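Local coordinates for coat protein (Sulfolobus turreted icosahedral virus, PDB 2BBD) that forms, as the major coat protein, the icosahedral capsid shell of an archaeal virus, apparently through a double jelly-roll fold shared with bacterial and eukaryotic viruses, at residues Phe56-Val61 with Gly92-Tyr97; Val35-Ser40 with Val114-Asp119; Pro52-Pro57 with Ser223-Thr228. All coordinates share one frame; numbering follows the deposited sequence.

Contact 1 (Phe56-Val61 with Gly92-Tyr97); sequences FPYNLV and GQNPAY
Pro57 and Ala96 bring the two backbones to their nearest approach, 6.6 Å from CA to CA, where the loop at the start of 56-61 faces the short strand 96-97. The peptide bond before Pro57 is cis, and the chain then enters a short 3-10 segment, with Leu60 N hydrogen-bonded to Pro57 O at 3.0 Å. Across the contact the proline ring leans on the strand with CG, which lies 3.8 Å from Ala96 O and a little farther from that residue's methyl. Opposite Asn113, Ala96 and Tyr97 together form a classic beta bulge at the outer strand of the five-stranded sheet, where 96-97 pairs with strand 108-123. Tyr58 reaches farthest: with CG anti to its carbonyl carbon (chi1 -67°), the ring extends toward 92-97, passing Ala96 CB obliquely at 3.9 Å from CZ. Tyr58 OH lies 3.9 Å from Asn94 CB. The asparagine amide lies off the edge of the ring rather than over it, the two planes only 16° apart. Within 56-61, Pro57 CB sits over the centre of the Phe56 ring. Outside the two segments, Tyr58 also meets Val114 and the Trp116 ring on strand 108-123.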
ATOM      1  N   PHE A  56     -12.043   1.792   8.937  1.00 21.08           N
ATOM      2  CA  PHE A  56     -12.053   3.198   9.327  1.00 19.65           C
ATOM      3  C   PHE A  56     -10.923   3.295  10.352  1.00 21.29           C
ATOM      4  O   PHE A  56     -10.692   2.356  11.119  1.00 23.11           O
ATOM      5  CB  PHE A  56     -13.395   3.581   9.971  1.00 21.73           C
ATOM      6  CG  PHE A  56     -13.360   4.894  10.726  1.00 23.28           C
ATOM      7  CD1 PHE A  56     -12.901   4.945  12.041  1.00 21.16           C
ATOM      8  CD2 PHE A  56     -13.742   6.084  10.110  1.00 21.53           C
ATOM      9  CE1 PHE A  56     -12.820   6.161  12.733  1.00 18.97           C
ATOM     10  CE2 PHE A  56     -13.662   7.303  10.793  1.00 20.59           C
ATOM     11  CZ  PHE A  56     -13.199   7.341  12.108  1.00 17.74           C
ATOM     12  N   PRO A  57     -10.208   4.428  10.404  1.00 21.32           N
ATOM     13  CA  PRO A  57     -10.326   5.657   9.614  1.00 20.15           C
ATOM     14  C   PRO A  57      -9.563   5.692   8.274  1.00 20.78           C
ATOM     15  O   PRO A  57      -9.650   6.679   7.535  1.00 22.24           O
ATOM     16  CB  PRO A  57      -9.831   6.720  10.592  1.00 19.52           C
ATOM     17  CG  PRO A  57      -8.695   6.012  11.271  1.00 18.94           C
ATOM     18  CD  PRO A  57      -9.232   4.597  11.499  1.00 19.01           C
ATOM     19  N   TYR A  58      -8.831   4.627   7.951  1.00 20.99           N
ATOM     20  CA  TYR A  58      -8.072   4.598   6.702  1.00 19.89           C
ATOM     21  C   TYR A  58      -8.931   4.751   5.458  1.00 20.81           C
ATOM     22  O   TYR A  58      -8.458   5.295   4.455  1.00 21.17           O
ATOM     23  CB  TYR A  58      -7.252   3.312   6.578  1.00 18.23           C
ATOM     24  CG  TYR A  58      -6.136   3.212   7.587  1.00 17.55           C
ATOM     25  CD1 TYR A  58      -5.155   4.201   7.672  1.00 17.92           C
ATOM     26  CD2 TYR A  58      -6.049   2.121   8.449  1.00 17.03           C
ATOM     27  CE1 TYR A  58      -4.117   4.101   8.588  1.00 19.21           C
ATOM     28  CE2 TYR A  58      -5.014   2.014   9.370  1.00 18.52           C
ATOM     29  CZ  TYR A  58      -4.054   3.003   9.433  1.00 20.13           C
ATOM     30  OH  TYR A  58      -3.028   2.890  10.332  1.00 21.34           O
ATOM     31  N   ASN A  59     -10.177   4.268   5.505  1.00 19.84           N
ATOM     32  CA  ASN A  59     -11.040   4.386   4.338  1.00 19.80           C
ATOM     33  C   ASN A  59     -11.632   5.791   4.144  1.00 21.40           C
ATOM     34  O   ASN A  59     -12.560   5.983   3.350  1.00 20.44           O
ATOM     35  CB  ASN A  59     -12.152   3.329   4.357  1.00 19.02           C
ATOM     36  CG  ASN A  59     -13.110   3.488   5.516  1.00 19.96           C
ATOM     37  OD1 ASN A  59     -12.972   4.380   6.351  1.00 24.02           O
ATOM     38  ND2 ASN A  59     -14.098   2.610   5.571  1.00 19.62           N
ATOM     39  N   LEU A  60     -11.109   6.768   4.881  1.00 21.64           N
ATOM     40  CA  LEU A  60     -11.551   8.152   4.695  1.00 20.06           C
ATOM     41  C   LEU A  60     -10.894   8.639   3.398  1.00 21.79           C
ATOM     42  O   LEU A  60     -11.196   9.728   2.892  1.00 20.79           O
ATOM     43  CB  LEU A  60     -11.146   9.034   5.876  1.00 20.67           C
ATOM     44  CG  LEU A  60     -11.978   8.841   7.152  1.00 18.62           C
ATOM     45  CD1 LEU A  60     -11.496   9.819   8.215  1.00 18.54           C
ATOM     46  CD2 LEU A  60     -13.459   9.077   6.850  1.00 18.41           C
ATOM     47  N   VAL A  61      -9.966   7.827   2.888  1.00 19.98           N
ATOM     48  CA  VAL A  61      -9.323   8.094   1.608  1.00 18.52           C
ATOM     49  C   VAL A  61      -9.693   6.872   0.794  1.00 19.83           C
ATOM     50  O   VAL A  61      -9.446   5.739   1.223  1.00 21.77           O
ATOM     51  CB  VAL A  61      -7.768   8.187   1.684  1.00 19.96           C
ATOM     52  CG1 VAL A  61      -7.177   7.975   0.291  1.00 20.02           C
ATOM     53  CG2 VAL A  61      -7.331   9.575   2.177  1.00 15.46           C
ATOM     54  N   GLY A  92       2.032  -1.623  14.399  1.00 23.00           N
ATOM     55  CA  GLY A  92       0.751  -1.159  14.903  1.00 22.32           C
ATOM     56  C   GLY A  92       0.746   0.242  15.488  1.00 21.71           C
ATOM     57  O   GLY A  92      -0.285   0.679  15.983  1.00 22.71           O
ATOM     58  N   GLN A  93       1.879   0.947  15.418  1.00 23.39           N
ATOM     59  CA  GLN A  93       2.005   2.297  15.980  1.00 23.85           C
ATOM     60  C   GLN A  93       1.581   3.454  15.064  1.00 25.20           C
ATOM     61  O   GLN A  93       1.494   4.600  15.509  1.00 27.13           O
ATOM     62  CB  GLN A  93       3.457   2.528  16.447  1.00 23.19           C
ATOM     63  CG  GLN A  93       3.884   1.620  17.616  1.00 22.40           C
ATOM     64  CD  GLN A  93       5.402   1.511  17.793  1.00 23.54           C
ATOM     65  OE1 GLN A  93       5.892   0.652  18.544  1.00 27.21           O
ATOM     66  NE2 GLN A  93       6.147   2.370  17.112  1.00 20.84           N
ATOM     67  N   ASN A  94       1.309   3.169  13.794  1.00 23.89           N
ATOM     68  CA  ASN A  94       0.931   4.231  12.867  1.00 22.37           C
ATOM     69  C   ASN A  94      -0.228   5.093  13.359  1.00 21.83           C
ATOM     70  O   ASN A  94      -1.265   4.577  13.786  1.00 21.54           O
ATOM     71  CB  ASN A  94       0.568   3.651  11.505  1.00 21.57           C
ATOM     72  CG  ASN A  94       0.318   4.729  10.473  1.00 22.20           C
ATOM     73  OD1 ASN A  94      -0.782   4.839   9.925  1.00 27.06           O
ATOM     74  ND2 ASN A  94       1.335   5.539  10.208  1.00 19.64           N
ATOM     75  N   PRO A  95      -0.069   6.430  13.299  1.00 22.67           N
ATOM     76  CA  PRO A  95      -1.155   7.308  13.757  1.00 21.53           C
ATOM     77  C   PRO A  95      -2.449   7.043  12.997  1.00 20.38           C
ATOM     78  O   PRO A  95      -2.506   7.177  11.779  1.00 21.78           O
ATOM     79  CB  PRO A  95      -0.604   8.712  13.502  1.00 21.93           C
ATOM     80  CG  PRO A  95       0.902   8.516  13.700  1.00 21.03           C
ATOM     81  CD  PRO A  95       1.142   7.204  12.968  1.00 19.82           C
ATOM     82  N   ALA A  96      -3.482   6.646  13.727  1.00 20.52           N
ATOM     83  CA  ALA A  96      -4.778   6.361  13.122  1.00 22.74           C
ATOM     84  C   ALA A  96      -5.903   6.771  14.066  1.00 20.43           C
ATOM     85  O   ALA A  96      -6.679   5.946  14.509  1.00 22.09           O
ATOM     86  CB  ALA A  96      -4.892   4.861  12.785  1.00 20.61           C
ATOM     87  N   TYR A  97      -5.982   8.057  14.370  1.00 23.37           N
ATOM     88  CA  TYR A  97      -7.018   8.558  15.258  1.00 20.39           C
ATOM     89  C   TYR A  97      -8.163   9.133  14.428  1.00 20.94           C
ATOM     90  O   TYR A  97      -7.933   9.777  13.394  1.00 22.30           O
ATOM     91  CB  TYR A  97      -6.449   9.640  16.175  1.00 21.82           C
ATOM     92  CG  TYR A  97      -5.271   9.191  17.013  1.00 22.46           C
ATOM     93  CD1 TYR A  97      -3.968   9.216  16.500  1.00 25.10           C
ATOM     94  CD2 TYR A  97      -5.453   8.750  18.325  1.00 24.94           C
ATOM     95  CE1 TYR A  97      -2.877   8.812  17.283  1.00 24.53           C
ATOM     96  CE2 TYR A  97      -4.370   8.346  19.111  1.00 27.18           C
ATOM     97  CZ  TYR A  97      -3.088   8.380  18.583  1.00 26.08           C
ATOM     98  OH  TYR A  97      -2.029   7.977  19.357  1.00 29.36           O
TER

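Contact 2 (Val35-Ser40 with Val114-Asp119); sequences VQLIGS and VMWEFD
Val35 and Trp116 face each other as a hydrogen-bonded antiparallel pair, tied both ways: Val35 N to Trp116 O at 2.9 Å and nearly straight (170° at the hydrogen), and Trp116 N back to Val35 O. Leu37 and Val114 repeat the pattern two residues on, with Leu37 N to Val114 O at 2.8 Å. Between them Gln36 and Met115 form the non-hydrogen-bonded pair, where CA hydrogens point at carbonyls instead, as from Gln36 CA to Val114 O at 3.3 Å.

The tight side carries Val35, Leu37, Val114 and Trp116. The indole takes its neighbours in two ways: Leu37 CB comes in at the ring edge, 3.9 Å from Trp116 CZ3, while Val114 CG1 covers one face from the same strand, offset toward the rim. Val35 splits its branches. CG1, anti to the backbone N (chi1 176°), lies near the indole, and CG2 meets the edge of the Phe118 ring, 3.6 Å from CE1. This layer faces the interior of a beta sandwich, probably the N-terminal jelly roll of the double-jelly-roll fold: Phe64 packs edge-to-face on both Trp116 and Phe118, Leu133 touches Val35 and Phe118, and the indole NE1 is hydrogen-bonded to Gly79 O.

The other face is looser in that it buries less surface and stays partly exposed. Here Gln36 and Met115, a selenomethionine, run side by side in the same direction, with Gln36 OE1 3.1 Å from Met115 CE; the latter chain is extended until it bends at its last torsion (chi3 -83°). On strand 114-119, on the Met115 side, Glu117 OE2 forms salt bridges with Lys32 and Arg34. At Gly39 the chain turns a corner, and the pairing with 114-119 does not extend past Leu37.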
ATOM      1  N   VAL A  35       1.846  11.543   4.054  1.00 24.14           N
ATOM      2  CA  VAL A  35       0.542  12.175   3.975  1.00 21.03           C
ATOM      3  C   VAL A  35      -0.127  12.044   5.344  1.00 22.96           C
ATOM      4  O   VAL A  35      -0.193  10.948   5.906  1.00 22.32           O
ATOM      5  CB  VAL A  35      -0.366  11.482   2.916  1.00 19.55           C
ATOM      6  CG1 VAL A  35      -1.753  12.100   2.938  1.00 19.83           C
ATOM      7  CG2 VAL A  35       0.240  11.612   1.514  1.00 16.81           C
ATOM      8  N   GLN A  36      -0.599  13.162   5.889  1.00 22.67           N
ATOM      9  CA  GLN A  36      -1.299  13.145   7.169  1.00 21.55           C
ATOM     10  C   GLN A  36      -2.634  13.864   7.032  1.00 21.80           C
ATOM     11  O   GLN A  36      -2.687  15.032   6.610  1.00 21.82           O
ATOM     12  CB  GLN A  36      -0.474  13.819   8.269  1.00 18.89           C
ATOM     13  CG  GLN A  36       0.914  13.241   8.474  1.00 22.34           C
ATOM     14  CD  GLN A  36       1.751  14.068   9.438  1.00 25.15           C
ATOM     15  OE1 GLN A  36       1.770  13.812  10.645  1.00 27.88           O
ATOM     16  NE2 GLN A  36       2.434  15.078   8.912  1.00 21.39           N
ATOM     17  N   LEU A  37      -3.712  13.151   7.352  1.00 20.23           N
ATOM     18  CA  LEU A  37      -5.053  13.713   7.314  1.00 19.32           C
ATOM     19  C   LEU A  37      -5.277  14.096   8.770  1.00 20.58           C
ATOM     20  O   LEU A  37      -5.412  13.234   9.635  1.00 21.43           O
ATOM     21  CB  LEU A  37      -6.071  12.662   6.855  1.00 16.73           C
ATOM     22  CG  LEU A  37      -7.543  13.094   6.880  1.00 18.89           C
ATOM     23  CD1 LEU A  37      -7.735  14.286   5.959  1.00 19.16           C
ATOM     24  CD2 LEU A  37      -8.453  11.927   6.446  1.00 16.47           C
ATOM     25  N   ILE A  38      -5.299  15.397   9.034  1.00 21.70           N
ATOM     26  CA  ILE A  38      -5.422  15.899  10.397  1.00 21.91           C
ATOM     27  C   ILE A  38      -6.546  16.921  10.555  1.00 23.24           C
ATOM     28  O   ILE A  38      -6.679  17.847   9.749  1.00 23.43           O
ATOM     29  CB  ILE A  38      -4.089  16.559  10.822  1.00 21.95           C
ATOM     30  CG1 ILE A  38      -2.938  15.566  10.614  1.00 23.43           C
ATOM     31  CG2 ILE A  38      -4.174  17.046  12.266  1.00 20.07           C
ATOM     32  CD1 ILE A  38      -1.557  16.161  10.791  1.00 24.15           C
ATOM     33  N   GLY A  39      -7.333  16.750  11.615  1.00 23.82           N
ATOM     34  CA  GLY A  39      -8.437  17.654  11.882  1.00 25.53           C
ATOM     35  C   GLY A  39      -9.359  17.074  12.936  1.00 25.67           C
ATOM     36  O   GLY A  39      -8.904  16.612  13.981  1.00 26.62           O
ATOM     37  N   SER A  40     -10.658  17.083  12.661  1.00 24.00           N
ATOM     38  CA  SER A  40     -11.620  16.549  13.607  1.00 26.23           C
ATOM     39  C   SER A  40     -12.828  15.965  12.912  1.00 24.52           C
ATOM     40  O   SER A  40     -13.038  16.174  11.716  1.00 25.06           O
ATOM     41  CB  SER A  40     -12.095  17.643  14.563  1.00 26.03           C
ATOM     42  OG  SER A  40     -12.945  18.551  13.886  1.00 28.90           O
ATOM     43  N   VAL A 114      -4.636  10.624  10.794  1.00 21.72           N
ATOM     44  CA  VAL A 114      -4.331   9.421  10.039  1.00 20.63           C
ATOM     45  C   VAL A 114      -3.092   9.651   9.170  1.00 20.76           C
ATOM     46  O   VAL A 114      -2.958  10.689   8.512  1.00 19.72           O
ATOM     47  CB  VAL A 114      -5.515   9.044   9.124  1.00 21.21           C
ATOM     48  CG1 VAL A 114      -5.291   7.660   8.504  1.00 18.51           C
ATOM     49  CG2 VAL A 114      -6.825   9.085   9.923  1.00 17.92           C
HETATM   50  N   MSE A 115      -2.195   8.674   9.156  1.00 22.93           N
HETATM   51  CA  MSE A 115      -0.975   8.796   8.376  1.00 22.72           C
HETATM   52  C   MSE A 115      -0.743   7.660   7.384  1.00 23.66           C
HETATM   53  O   MSE A 115      -1.121   6.506   7.633  1.00 22.84           O
HETATM   54  CB  MSE A 115       0.230   8.887   9.313  1.00 25.37           C
HETATM   55  CG  MSE A 115       1.525   9.223   8.594  1.00 33.66           C
HETATM   56 SE   MSE A 115       3.058   9.186   9.763  1.00 51.96          SE
HETATM   57  CE  MSE A 115       2.913  10.952  10.537  1.00 42.14           C
ATOM     58  N   TRP A 116      -0.128   8.014   6.255  1.00 20.61           N
ATOM     59  CA  TRP A 116       0.232   7.070   5.199  1.00 21.50           C
ATOM     60  C   TRP A 116       1.574   7.534   4.660  1.00 22.85           C
ATOM     61  O   TRP A 116       1.839   8.736   4.599  1.00 24.16           O
ATOM     62  CB  TRP A 116      -0.739   7.112   4.031  1.00 18.98           C
ATOM     63  CG  TRP A 116      -2.132   6.690   4.306  1.00 18.60           C
ATOM     64  CD1 TRP A 116      -2.666   5.447   4.121  1.00 16.99           C
ATOM     65  CD2 TRP A 116      -3.219   7.545   4.668  1.00 19.66           C
ATOM     66  NE1 TRP A 116      -4.022   5.480   4.328  1.00 17.43           N
ATOM     67  CE2 TRP A 116      -4.390   6.757   4.662  1.00 17.22           C
ATOM     68  CE3 TRP A 116      -3.320   8.907   4.990  1.00 19.88           C
ATOM     69  CZ2 TRP A 116      -5.652   7.284   4.958  1.00 19.93           C
ATOM     70  CZ3 TRP A 116      -4.583   9.430   5.291  1.00 17.15           C
ATOM     71  CH2 TRP A 116      -5.728   8.616   5.267  1.00 18.03           C
ATOM     72  N   GLU A 117       2.419   6.587   4.268  1.00 25.00           N
ATOM     73  CA  GLU A 117       3.715   6.930   3.701  1.00 25.36           C
ATOM     74  C   GLU A 117       3.936   6.162   2.417  1.00 25.49           C
ATOM     75  O   GLU A 117       3.456   5.036   2.261  1.00 26.95           O
ATOM     76  CB  GLU A 117       4.856   6.615   4.668  1.00 28.44           C
ATOM     77  CG  GLU A 117       4.842   7.442   5.928  1.00 31.73           C
ATOM     78  CD  GLU A 117       6.164   7.399   6.676  1.00 35.71           C
ATOM     79  OE1 GLU A 117       6.753   6.299   6.800  1.00 38.07           O
ATOM     80  OE2 GLU A 117       6.604   8.469   7.150  1.00 36.67           O
ATOM     81  N   PHE A 118       4.653   6.794   1.496  1.00 25.12           N
ATOM     82  CA  PHE A 118       4.974   6.199   0.213  1.00 22.07           C
ATOM     83  C   PHE A 118       6.493   6.095   0.141  1.00 24.78           C
ATOM     84  O   PHE A 118       7.210   7.099   0.193  1.00 23.39           O
ATOM     85  CB  PHE A 118       4.458   7.070  -0.943  1.00 22.29           C
ATOM     86  CG  PHE A 118       2.977   7.328  -0.899  1.00 21.62           C
ATOM     87  CD1 PHE A 118       2.439   8.232   0.012  1.00 22.37           C
ATOM     88  CD2 PHE A 118       2.114   6.626  -1.734  1.00 20.69           C
ATOM     89  CE1 PHE A 118       1.056   8.432   0.099  1.00 23.15           C
ATOM     90  CE2 PHE A 118       0.739   6.811  -1.663  1.00 20.69           C
ATOM     91  CZ  PHE A 118       0.205   7.716  -0.742  1.00 22.85           C
ATOM     92  N   ASP A 119       6.984   4.870   0.051  1.00 23.67           N
ATOM     93  CA  ASP A 119       8.411   4.647  -0.044  1.00 25.23           C
ATOM     94  C   ASP A 119       8.747   4.687  -1.532  1.00 25.22           C
ATOM     95  O   ASP A 119       8.254   3.878  -2.305  1.00 26.57           O
ATOM     96  CB  ASP A 119       8.756   3.290   0.572  1.00 25.35           C
ATOM     97  CG  ASP A 119      10.244   2.998   0.561  1.00 28.37           C
ATOM     98  OD1 ASP A 119      10.635   1.996   1.192  1.00 34.83           O
ATOM     99  OD2 ASP A 119      11.019   3.750  -0.075  1.00 28.16           O
TER

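Contact 3 (Pro52-Pro57 with Ser223-Thr228); sequences PSAPFP and SGINNT
Ala54 and Ile225 are the nearest points of two loops that meet through one isoleucine methyl, the amide of Asn226 and two waters. From its CB, Ile225 sends CG2 into the position between backbone N and carbonyl carbon, and this branch does the touching: it lies 3.5 Å from Ala54 O and packs on Ala54 CB and Pro55 CD. The methyl thus settles against the Ala54-Pro55 peptide, which is cis. The longer branch, CG1 and then CD1, runs out extended (chi2 168°) and meets no atom of 52-57; the side chain as a whole packs on Tyr217, Ile219 and Ile84.

Polar groups on the two loops are joined by water. One water donates to Ala54 O at 2.6 Å and accepts from Ile225 N at 2.7 Å; a second lies 3.0 Å from Ser53 OG and donates to Ser223 O. Asn226 leans its amide toward Ser53, but ND2 meets OG at too poor an angle for a bond. The loop 223-228 keeps its shape by a type II' turn from Ser223 to Asn226 and by Asn227 ND2 bonding to Gly224 O at 2.8 Å.

In the fold, this surface contact bridges what are probably the two jelly rolls: 52-57 follows strand 49-50 of the first, 223-228 links strands 210-219 and 230-237 of the second, and helix 79-89 touches both through Thr80 on Pro55 and Ile84 on Ile225.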
ATOM      1  N   PRO A  52     -17.615   3.878  12.728  1.00 26.26           N
ATOM      2  CA  PRO A  52     -17.527   2.531  12.156  1.00 25.39           C
ATOM      3  C   PRO A  52     -16.302   1.717  12.544  1.00 27.31           C
ATOM      4  O   PRO A  52     -15.342   2.232  13.107  1.00 25.61           O
ATOM      5  CB  PRO A  52     -17.607   2.783  10.648  1.00 25.29           C
ATOM      6  CG  PRO A  52     -17.057   4.142  10.494  1.00 25.94           C
ATOM      7  CD  PRO A  52     -17.614   4.902  11.667  1.00 25.70           C
ATOM      8  N   SER A  53     -16.355   0.428  12.245  1.00 26.11           N
ATOM      9  CA  SER A  53     -15.255  -0.469  12.548  1.00 26.26           C
ATOM     10  C   SER A  53     -14.199  -0.308  11.460  1.00 25.39           C
ATOM     11  O   SER A  53     -14.342   0.516  10.558  1.00 24.41           O
ATOM     12  CB  SER A  53     -15.754  -1.912  12.535  1.00 28.05           C
ATOM     13  OG  SER A  53     -16.146  -2.257  11.215  1.00 30.50           O
ATOM     14  N   ALA A  54     -13.139  -1.101  11.561  1.00 23.60           N
ATOM     15  CA  ALA A  54     -12.081  -1.094  10.567  1.00 21.88           C
ATOM     16  C   ALA A  54     -12.769  -1.413   9.234  1.00 22.02           C
ATOM     17  O   ALA A  54     -13.785  -2.108   9.206  1.00 24.54           O
ATOM     18  CB  ALA A  54     -11.059  -2.165  10.910  1.00 21.97           C
ATOM     19  N   PRO A  55     -12.204  -0.960   8.107  1.00 21.25           N
ATOM     20  CA  PRO A  55     -10.978  -0.183   7.925  1.00 20.89           C
ATOM     21  C   PRO A  55     -11.010   1.318   8.245  1.00 20.90           C
ATOM     22  O   PRO A  55     -10.102   2.050   7.847  1.00 21.44           O
ATOM     23  CB  PRO A  55     -10.620  -0.468   6.466  1.00 19.66           C
ATOM     24  CG  PRO A  55     -11.955  -0.482   5.823  1.00 18.06           C
ATOM     25  CD  PRO A  55     -12.807  -1.287   6.802  1.00 19.27           C
ATOM     26  N   PHE A  56     -12.043   1.792   8.937  1.00 21.08           N
ATOM     27  CA  PHE A  56     -12.053   3.198   9.327  1.00 19.65           C
ATOM     28  C   PHE A  56     -10.923   3.295  10.352  1.00 21.29           C
ATOM     29  O   PHE A  56     -10.692   2.356  11.119  1.00 23.11           O
ATOM     30  CB  PHE A  56     -13.395   3.581   9.971  1.00 21.73           C
ATOM     31  CG  PHE A  56     -13.360   4.894  10.726  1.00 23.28           C
ATOM     32  CD1 PHE A  56     -12.901   4.945  12.041  1.00 21.16           C
ATOM     33  CD2 PHE A  56     -13.742   6.084  10.110  1.00 21.53           C
ATOM     34  CE1 PHE A  56     -12.820   6.161  12.733  1.00 18.97           C
ATOM     35  CE2 PHE A  56     -13.662   7.303  10.793  1.00 20.59           C
ATOM     36  CZ  PHE A  56     -13.199   7.341  12.108  1.00 17.74           C
ATOM     37  N   PRO A  57     -10.208   4.428  10.404  1.00 21.32           N
ATOM     38  CA  PRO A  57     -10.326   5.657   9.614  1.00 20.15           C
ATOM     39  C   PRO A  57      -9.563   5.692   8.274  1.00 20.78           C
ATOM     40  O   PRO A  57      -9.650   6.679   7.535  1.00 22.24           O
ATOM     41  CB  PRO A  57      -9.831   6.720  10.592  1.00 19.52           C
ATOM     42  CG  PRO A  57      -8.695   6.012  11.271  1.00 18.94           C
ATOM     43  CD  PRO A  57      -9.232   4.597  11.499  1.00 19.01           C
ATOM     44  N   SER A 223     -19.797  -8.735   7.974  1.00 27.22           N
ATOM     45  CA  SER A 223     -18.865  -8.263   8.986  1.00 26.74           C
ATOM     46  C   SER A 223     -17.719  -7.417   8.443  1.00 26.55           C
ATOM     47  O   SER A 223     -16.856  -6.991   9.206  1.00 27.38           O
ATOM     48  CB  SER A 223     -18.291  -9.463   9.728  1.00 27.02           C
ATOM     49  OG  SER A 223     -17.662 -10.325   8.807  1.00 27.16           O
ATOM     50  N   GLY A 224     -17.702  -7.180   7.133  1.00 26.54           N
ATOM     51  CA  GLY A 224     -16.635  -6.384   6.547  1.00 24.14           C
ATOM     52  C   GLY A 224     -15.273  -7.054   6.650  1.00 24.72           C
ATOM     53  O   GLY A 224     -15.133  -8.255   6.387  1.00 25.11           O
ATOM     54  N   ILE A 225     -14.267  -6.282   7.050  1.00 23.08           N
ATOM     55  CA  ILE A 225     -12.911  -6.805   7.180  1.00 22.50           C
ATOM     56  C   ILE A 225     -12.686  -7.513   8.526  1.00 21.88           C
ATOM     57  O   ILE A 225     -11.656  -8.145   8.737  1.00 22.10           O
ATOM     58  CB  ILE A 225     -11.874  -5.661   7.013  1.00 21.57           C
ATOM     59  CG1 ILE A 225     -10.501  -6.233   6.656  1.00 22.66           C
ATOM     60  CG2 ILE A 225     -11.785  -4.850   8.306  1.00 21.84           C
ATOM     61  CD1 ILE A 225      -9.509  -5.170   6.192  1.00 23.94           C
ATOM     62  N   ASN A 226     -13.645  -7.396   9.439  1.00 23.75           N
ATOM     63  CA  ASN A 226     -13.514  -8.048  10.742  1.00 25.96           C
ATOM     64  C   ASN A 226     -14.190  -9.409  10.689  1.00 25.82           C
ATOM     65  O   ASN A 226     -15.276  -9.595  11.226  1.00 28.23           O
ATOM     66  CB  ASN A 226     -14.149  -7.193  11.839  1.00 27.14           C
ATOM     67  CG  ASN A 226     -13.471  -5.854  11.979  1.00 33.01           C
ATOM     68  OD1 ASN A 226     -12.261  -5.780  12.199  1.00 34.04           O
ATOM     69  ND2 ASN A 226     -14.240  -4.784  11.835  1.00 35.83           N
ATOM     70  N   ASN A 227     -13.529 -10.351  10.027  1.00 27.00           N
ATOM     71  CA  ASN A 227     -14.049 -11.700   9.863  1.00 25.47           C
ATOM     72  C   ASN A 227     -12.872 -12.662   9.949  1.00 27.19           C
ATOM     73  O   ASN A 227     -11.720 -12.242   9.959  1.00 26.99           O
ATOM     74  CB  ASN A 227     -14.702 -11.827   8.490  1.00 22.96           C
ATOM     75  CG  ASN A 227     -13.679 -11.767   7.355  1.00 25.31           C
ATOM     76  OD1 ASN A 227     -12.929 -12.722   7.125  1.00 28.03           O
ATOM     77  ND2 ASN A 227     -13.630 -10.635   6.658  1.00 20.39           N
ATOM     78  N   THR A 228     -13.167 -13.955   9.999  1.00 28.06           N
ATOM     79  CA  THR A 228     -12.130 -14.967  10.058  1.00 29.36           C
ATOM     80  C   THR A 228     -12.413 -15.988   8.971  1.00 29.48           C
ATOM     81  O   THR A 228     -12.318 -17.192   9.202  1.00 29.76           O
ATOM     82  CB  THR A 228     -12.111 -15.679  11.431  1.00 30.40           C
ATOM     83  OG1 THR A 228     -13.445 -16.053  11.798  1.00 34.37           O
ATOM     84  CG2 THR A 228     -11.529 -14.768  12.501  1.00 31.93           C
TER
HETATM   85  O   HOH W   1     -17.744  -4.807  10.814  1.00 44.28           O
HETATM   86  O   HOH W   2     -15.137  -3.741   7.625  1.00 22.14           O

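In the fold
Contacts 1 and 2 both reach the same sheet, their centres about 8 Å apart: strand 96-97 of contact 1 borders strand 108-123 of contact 2, and Pro95 O lies 3.0 Å from Met115 N, a probable hydrogen bond. Contact 3 starts from the same loop as contact 1, sharing Phe56 and Pro57, but uses its other end to reach the second half of the chain; the two centres are about 12 Å apart. Contacts 2 and 3, whose centres are about 19 Å apart, still touch where Val114 CG2 meets Pro57 CG at 3.8 Å, though Pro57 itself does not meet 223-228. A bound methylpentanediol, probably from the crystallisation liquor, lies about 4 Å from the Pro55 side chain.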